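Local coordinates for BH0493 protein (Bacillus halodurans C-125, PDB 2QEE) that binds zinc and is a putative metal-dependent hydrolase of the amidohydrolase superfamily, its substrate not established here, at residues C[15-27]-C[398-411]. Residues are numbered along the deposited sequence; the frame is centred on the assembly and turned at random.
Sequences VKNAVNNQPVTDM and IKRDVADLFSRNFW
Phe406 O accepts a hydrogen bond from Thr25 N (3.0 Å), joining helix 395-414 to strand 24-26, which pairs in parallel with strand 139-143. Just beyond the strand come the zinc ligands His28 and His30, consistent with the HxH motif that follows the first barrel strand in the amidohydrolase superfamily. The helix widens into a pi-type turn at 404-408, where Arg408 N bonds Ala403 O, and the carbonyl of Phe406 within that turn is the one that receives Thr25 N. The tightly packed part is mainly apolar. Ala18 CB sits against Ile398 CG2; Val402 sets CG1 against Gln22 CB (3.6 Å) and CG2 against Val19 CG2, while Val19 CG1 and Val24 CG2 approach the Phe406 ring obliquely; Lys372 of helix 363-388 adds a cation-pi contact to that ring. Farther on, Met27 CB lies over one face of Phe410, 3.5 Å from the ring centroid and 16° off its normal.

The solvent side, with Gln22, Pro23 and Ser407 partly exposed, is bridged by two waters. With CG anti to its backbone N (chi1 165°) and the chain bent at chi2, Gln22 lays its amide along Ala403; one water donates to both Gln22 OE1 and Lys399 O, and NE2 donates to Pro23 O. With an alanine here, the water would probably lose one of its two acceptors, Pro23 O its amide donor, and Ala403 and Phe406 CB the side chain packed on them. A second water donates to Pro23 O and also meets Thr25 OG1 and Ser407 OG. Beside it Trp411 presents its ring edge, NE1 donating to Thr25 OG1 at 2.9 Å, with the oxygen near the indole plane.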
loop_
_atom_site.group_PDB
_atom_site.type_symbol
_atom_site.label_atom_id
_atom_site.label_comp_id
_atom_site.label_asym_id
_atom_site.label_seq_id
_atom_site.Cartn_x
_atom_site.Cartn_y
_atom_site.Cartn_z
ATOM N N VAL C 15 2.717 -22.192 -18.573
ATOM C CA VAL C 15 2.553 -20.726 -18.476
ATOM C C VAL C 15 3.881 -20.057 -18.743
ATOM O O VAL C 15 3.926 -19.089 -19.519
ATOM C CB VAL C 15 1.942 -20.231 -17.115
ATOM C CG1 VAL C 15 1.990 -18.659 -17.020
ATOM C CG2 VAL C 15 0.481 -20.724 -16.979
ATOM N N LYS C 16 4.940 -20.513 -18.067
ATOM C CA LYS C 16 6.272 -19.924 -18.288
ATOM C C LYS C 16 6.670 -20.000 -19.770
ATOM O O LYS C 16 7.172 -19.010 -20.345
ATOM C CB LYS C 16 7.304 -20.598 -17.413
ATOM C CG LYS C 16 7.165 -20.211 -15.996
ATOM C CD LYS C 16 8.026 -21.138 -15.135
ATOM C CE LYS C 16 7.595 -21.004 -13.682
ATOM N NZ LYS C 16 8.457 -21.701 -12.679
ATOM N N ASN C 17 6.441 -21.145 -20.407
ATOM C CA ASN C 17 6.751 -21.239 -21.825
ATOM C C ASN C 17 5.914 -20.280 -22.680
ATOM O O ASN C 17 6.479 -19.633 -23.585
ATOM C CB ASN C 17 6.544 -22.675 -22.338
ATOM C CG ASN C 17 7.554 -23.661 -21.779
ATOM O OD1 ASN C 17 7.307 -24.881 -21.826
ATOM N ND2 ASN C 17 8.704 -23.178 -21.307
ATOM N N ALA C 18 4.604 -20.212 -22.460
ATOM C CA ALA C 18 3.736 -19.316 -23.207
ATOM C C ALA C 18 4.219 -17.841 -23.055
ATOM O O ALA C 18 4.335 -17.084 -24.063
ATOM C CB ALA C 18 2.330 -19.460 -22.729
ATOM N N VAL C 19 4.522 -17.445 -21.810
ATOM C CA VAL C 19 4.954 -16.053 -21.518
ATOM C C VAL C 19 6.276 -15.757 -22.198
ATOM O O VAL C 19 6.420 -14.736 -22.907
ATOM C CB VAL C 19 5.049 -15.851 -20.000
ATOM C CG1 VAL C 19 5.694 -14.514 -19.705
ATOM C CG2 VAL C 19 3.624 -15.733 -19.430
ATOM N N ASN C 20 7.207 -16.699 -22.091
ATOM C CA ASN C 20 8.530 -16.517 -22.703
ATOM C C ASN C 20 8.456 -16.462 -24.204
ATOM O O ASN C 20 9.139 -15.649 -24.809
ATOM C CB ASN C 20 9.517 -17.575 -22.229
ATOM C CG ASN C 20 9.922 -17.348 -20.755
ATOM O OD1 ASN C 20 9.772 -16.236 -20.240
ATOM N ND2 ASN C 20 10.441 -18.385 -20.090
ATOM N N ASN C 21 7.613 -17.295 -24.801
ATOM C CA ASN C 21 7.484 -17.366 -26.247
ATOM C C ASN C 21 6.603 -16.323 -26.937
ATOM O O ASN C 21 6.669 -16.164 -28.176
ATOM C CB ASN C 21 6.961 -18.765 -26.625
ATOM C CG ASN C 21 7.968 -19.831 -26.353
ATOM O OD1 ASN C 21 9.167 -19.571 -26.356
ATOM N ND2 ASN C 21 7.492 -21.057 -26.102
ATOM N N GLN C 22 5.781 -15.593 -26.175
ATOM C CA GLN C 22 4.852 -14.664 -26.778
ATOM C C GLN C 22 5.638 -13.420 -27.180
ATOM O O GLN C 22 6.268 -12.795 -26.325
ATOM C CB GLN C 22 3.787 -14.226 -25.763
ATOM C CG GLN C 22 2.975 -12.980 -26.200
ATOM C CD GLN C 22 2.166 -13.254 -27.477
ATOM O OE1 GLN C 22 1.625 -14.355 -27.680
ATOM N NE2 GLN C 22 2.070 -12.236 -28.368
ATOM N N PRO C 23 5.611 -13.067 -28.477
ATOM C CA PRO C 23 6.321 -11.821 -28.853
ATOM C C PRO C 23 5.620 -10.617 -28.225
ATOM O O PRO C 23 4.379 -10.491 -28.288
ATOM C CB PRO C 23 6.152 -11.760 -30.369
ATOM C CG PRO C 23 5.764 -13.182 -30.791
ATOM C CD PRO C 23 5.047 -13.775 -29.642
ATOM N N VAL C 24 6.425 -9.734 -27.684
ATOM C CA VAL C 24 5.922 -8.582 -26.977
ATOM C C VAL C 24 5.741 -7.353 -27.868
ATOM O O VAL C 24 6.649 -7.013 -28.646
ATOM C CB VAL C 24 6.892 -8.217 -25.872
ATOM C CG1 VAL C 24 6.433 -6.945 -25.150
ATOM C CG2 VAL C 24 6.988 -9.404 -24.849
ATOM N N THR C 25 4.609 -6.691 -27.712
ATOM C CA THR C 25 4.495 -5.281 -28.126
ATOM C C THR C 25 4.827 -4.450 -26.908
ATOM O O THR C 25 4.151 -4.571 -25.851
ATOM C CB THR C 25 3.122 -4.909 -28.666
ATOM O OG1 THR C 25 2.918 -5.641 -29.896
ATOM C CG2 THR C 25 3.025 -3.412 -28.948
ATOM N N ASP C 26 5.827 -3.579 -27.039
ATOM C CA ASP C 26 6.284 -2.780 -25.875
ATOM C C ASP C 26 5.716 -1.403 -26.138
ATOM O O ASP C 26 6.224 -0.655 -27.006
ATOM C CB ASP C 26 7.818 -2.772 -25.834
ATOM C CG ASP C 26 8.392 -2.107 -24.586
ATOM O OD1 ASP C 26 7.598 -1.403 -23.914
ATOM O OD2 ASP C 26 9.587 -2.312 -24.300
ATOM N N MET C 27 4.637 -1.058 -25.447
ATOM C CA MET C 27 3.830 0.077 -25.958
ATOM C C MET C 27 4.210 1.461 -25.478
ATOM O O MET C 27 3.481 2.419 -25.760
ATOM C CB MET C 27 2.310 -0.125 -25.873
ATOM C CG MET C 27 1.752 -0.608 -24.497
ATOM S SD MET C 27 2.007 0.653 -23.237
ATOM C CE MET C 27 0.832 1.957 -23.709
ATOM N N ILE C 398 -4.356 -20.463 -22.467
ATOM C CA ILE C 398 -3.249 -19.713 -21.813
ATOM C C ILE C 398 -2.533 -18.888 -22.920
ATOM O O ILE C 398 -2.260 -17.692 -22.737
ATOM C CB ILE C 398 -2.257 -20.671 -21.156
ATOM C CG1 ILE C 398 -2.938 -21.331 -19.957
ATOM C CG2 ILE C 398 -0.950 -19.911 -20.757
ATOM C CD1 ILE C 398 -2.085 -22.484 -19.379
ATOM N N LYS C 399 -2.294 -19.515 -24.074
ATOM C CA LYS C 399 -1.568 -18.802 -25.177
ATOM C C LYS C 399 -2.356 -17.575 -25.637
ATOM O O LYS C 399 -1.776 -16.501 -25.803
ATOM C CB LYS C 399 -1.305 -19.786 -26.322
ATOM C CG LYS C 399 -0.123 -20.663 -25.983
ATOM C CD LYS C 399 0.111 -21.662 -27.119
ATOM C CE LYS C 399 1.286 -22.581 -26.795
ATOM N NZ LYS C 399 1.814 -23.254 -28.003
ATOM N N ARG C 400 -3.682 -17.714 -25.726
ATOM C CA ARG C 400 -4.569 -16.637 -26.104
ATOM C C ARG C 400 -4.506 -15.483 -25.066
ATOM O O ARG C 400 -4.374 -14.291 -25.394
ATOM C CB ARG C 400 -5.987 -17.191 -26.186
ATOM C CG ARG C 400 -7.004 -16.152 -26.364
ATOM C CD ARG C 400 -8.388 -16.653 -26.040
ATOM N NE ARG C 400 -8.477 -16.987 -24.605
ATOM C CZ ARG C 400 -9.464 -17.711 -24.103
ATOM N NH1 ARG C 400 -10.430 -18.145 -24.923
ATOM N NH2 ARG C 400 -9.488 -17.987 -22.801
ATOM N N ASP C 401 -4.648 -15.827 -23.791
ATOM C CA ASP C 401 -4.664 -14.811 -22.730
ATOM C C ASP C 401 -3.307 -14.086 -22.708
ATOM O O ASP C 401 -3.281 -12.860 -22.479
ATOM C CB ASP C 401 -4.871 -15.467 -21.343
ATOM C CG ASP C 401 -6.245 -16.161 -21.165
ATOM O OD1 ASP C 401 -7.227 -15.867 -21.846
ATOM O OD2 ASP C 401 -6.261 -17.095 -20.326
ATOM N N VAL C 402 -2.209 -14.835 -22.848
ATOM C CA VAL C 402 -0.873 -14.277 -22.809
ATOM C C VAL C 402 -0.691 -13.310 -23.994
ATOM O O VAL C 402 -0.147 -12.211 -23.850
ATOM C CB VAL C 402 0.226 -15.375 -22.746
ATOM C CG1 VAL C 402 1.622 -14.791 -23.004
ATOM C CG2 VAL C 402 0.201 -16.051 -21.350
ATOM N N ALA C 403 -1.240 -13.708 -25.148
ATOM C CA ALA C 403 -1.161 -12.815 -26.320
ATOM C C ALA C 403 -1.966 -11.531 -26.060
ATOM O O ALA C 403 -1.534 -10.443 -26.485
ATOM C CB ALA C 403 -1.655 -13.552 -27.579
ATOM N N ASP C 404 -3.114 -11.623 -25.388
ATOM C CA ASP C 404 -3.897 -10.447 -25.048
ATOM C C ASP C 404 -3.075 -9.509 -24.179
ATOM O O ASP C 404 -2.934 -8.313 -24.482
ATOM C CB ASP C 404 -5.187 -10.850 -24.314
ATOM C CG ASP C 404 -6.267 -11.370 -25.271
ATOM O OD1 ASP C 404 -6.202 -11.064 -26.487
ATOM O OD2 ASP C 404 -7.186 -12.086 -24.804
ATOM N N LEU C 405 -2.489 -10.061 -23.132
ATOM C CA LEU C 405 -1.787 -9.229 -22.155
ATOM C C LEU C 405 -0.541 -8.571 -22.757
ATOM O O LEU C 405 -0.286 -7.411 -22.447
ATOM C CB LEU C 405 -1.338 -10.069 -20.947
ATOM C CG LEU C 405 -2.543 -10.592 -20.117
ATOM C CD1 LEU C 405 -2.020 -11.660 -19.174
ATOM C CD2 LEU C 405 -3.184 -9.406 -19.299
ATOM N N PHE C 406 0.230 -9.302 -23.582
ATOM C CA PHE C 406 1.531 -8.773 -24.067
ATOM C C PHE C 406 1.465 -8.052 -25.405
ATOM O O PHE C 406 2.460 -7.403 -25.815
ATOM C CB PHE C 406 2.646 -9.829 -24.085
ATOM C CG PHE C 406 3.093 -10.232 -22.691
ATOM C CD1 PHE C 406 4.108 -9.532 -22.031
ATOM C CD2 PHE C 406 2.506 -11.326 -22.055
ATOM C CE1 PHE C 406 4.498 -9.878 -20.729
ATOM C CE2 PHE C 406 2.888 -11.676 -20.772
ATOM C CZ PHE C 406 3.912 -10.975 -20.125
ATOM N N SER C 407 0.302 -8.153 -26.075
ATOM C CA SER C 407 0.196 -7.585 -27.436
ATOM C C SER C 407 -1.177 -7.156 -27.887
ATOM O O SER C 407 -1.426 -5.974 -28.233
ATOM C CB SER C 407 0.788 -8.563 -28.463
ATOM O OG SER C 407 0.745 -7.954 -29.747
ATOM N N ARG C 408 -2.117 -8.088 -27.894
ATOM C CA ARG C 408 -3.402 -7.820 -28.544
ATOM C C ARG C 408 -4.261 -6.773 -27.859
ATOM O O ARG C 408 -4.970 -6.059 -28.532
ATOM C CB ARG C 408 -4.238 -9.091 -28.713
ATOM C CG ARG C 408 -3.503 -10.178 -29.417
ATOM C CD ARG C 408 -4.375 -11.452 -29.610
ATOM N NE ARG C 408 -3.578 -12.501 -30.252
ATOM C CZ ARG C 408 -3.866 -13.802 -30.260
ATOM N NH1 ARG C 408 -4.944 -14.277 -29.638
ATOM N NH2 ARG C 408 -3.045 -14.633 -30.888
ATOM N N ASN C 409 -4.204 -6.671 -26.515
ATOM C CA ASN C 409 -5.031 -5.686 -25.834
ATOM C C ASN C 409 -4.620 -4.284 -26.248
ATOM O O ASN C 409 -5.487 -3.427 -26.414
ATOM C CB ASN C 409 -4.884 -5.770 -24.284
ATOM C CG ASN C 409 -5.617 -6.968 -23.694
ATOM O OD1 ASN C 409 -6.491 -7.587 -24.353
ATOM N ND2 ASN C 409 -5.298 -7.285 -22.382
ATOM N N PHE C 410 -3.340 -4.122 -26.536
ATOM C CA PHE C 410 -2.873 -2.781 -26.902
ATOM C C PHE C 410 -3.405 -2.493 -28.334
ATOM O O PHE C 410 -4.072 -1.464 -28.568
ATOM C CB PHE C 410 -1.359 -2.684 -26.917
ATOM C CG PHE C 410 -0.855 -1.385 -27.497
ATOM C CD1 PHE C 410 -0.999 -0.186 -26.764
ATOM C CD2 PHE C 410 -0.271 -1.336 -28.760
ATOM C CE1 PHE C 410 -0.564 1.056 -27.287
ATOM C CE2 PHE C 410 0.206 -0.101 -29.293
ATOM C CZ PHE C 410 0.058 1.109 -28.549
ATOM N N TRP C 411 -3.141 -3.398 -29.267
ATOM C CA TRP C 411 -3.557 -3.059 -30.691
ATOM C C TRP C 411 -5.053 -2.923 -30.807
ATOM O O TRP C 411 -5.585 -2.098 -31.564
ATOM C CB TRP C 411 -3.014 -4.120 -31.630
ATOM C CG TRP C 411 -1.521 -4.079 -31.647
ATOM C CD1 TRP C 411 -0.658 -4.997 -31.133
ATOM C CD2 TRP C 411 -0.729 -3.017 -32.170
ATOM N NE1 TRP C 411 0.652 -4.576 -31.340
ATOM C CE2 TRP C 411 0.616 -3.345 -31.951
ATOM C CE3 TRP C 411 -1.038 -1.785 -32.812
ATOM C CZ2 TRP C 411 1.674 -2.514 -32.373
ATOM C CZ3 TRP C 411 0.042 -0.962 -33.220
ATOM C CH2 TRP C 411 1.358 -1.340 -33.006
HETATM O O HOH W 1 0.848 -16.609 -26.397
HETATM O O HOH W 2 3.564 -8.460 -30.197
#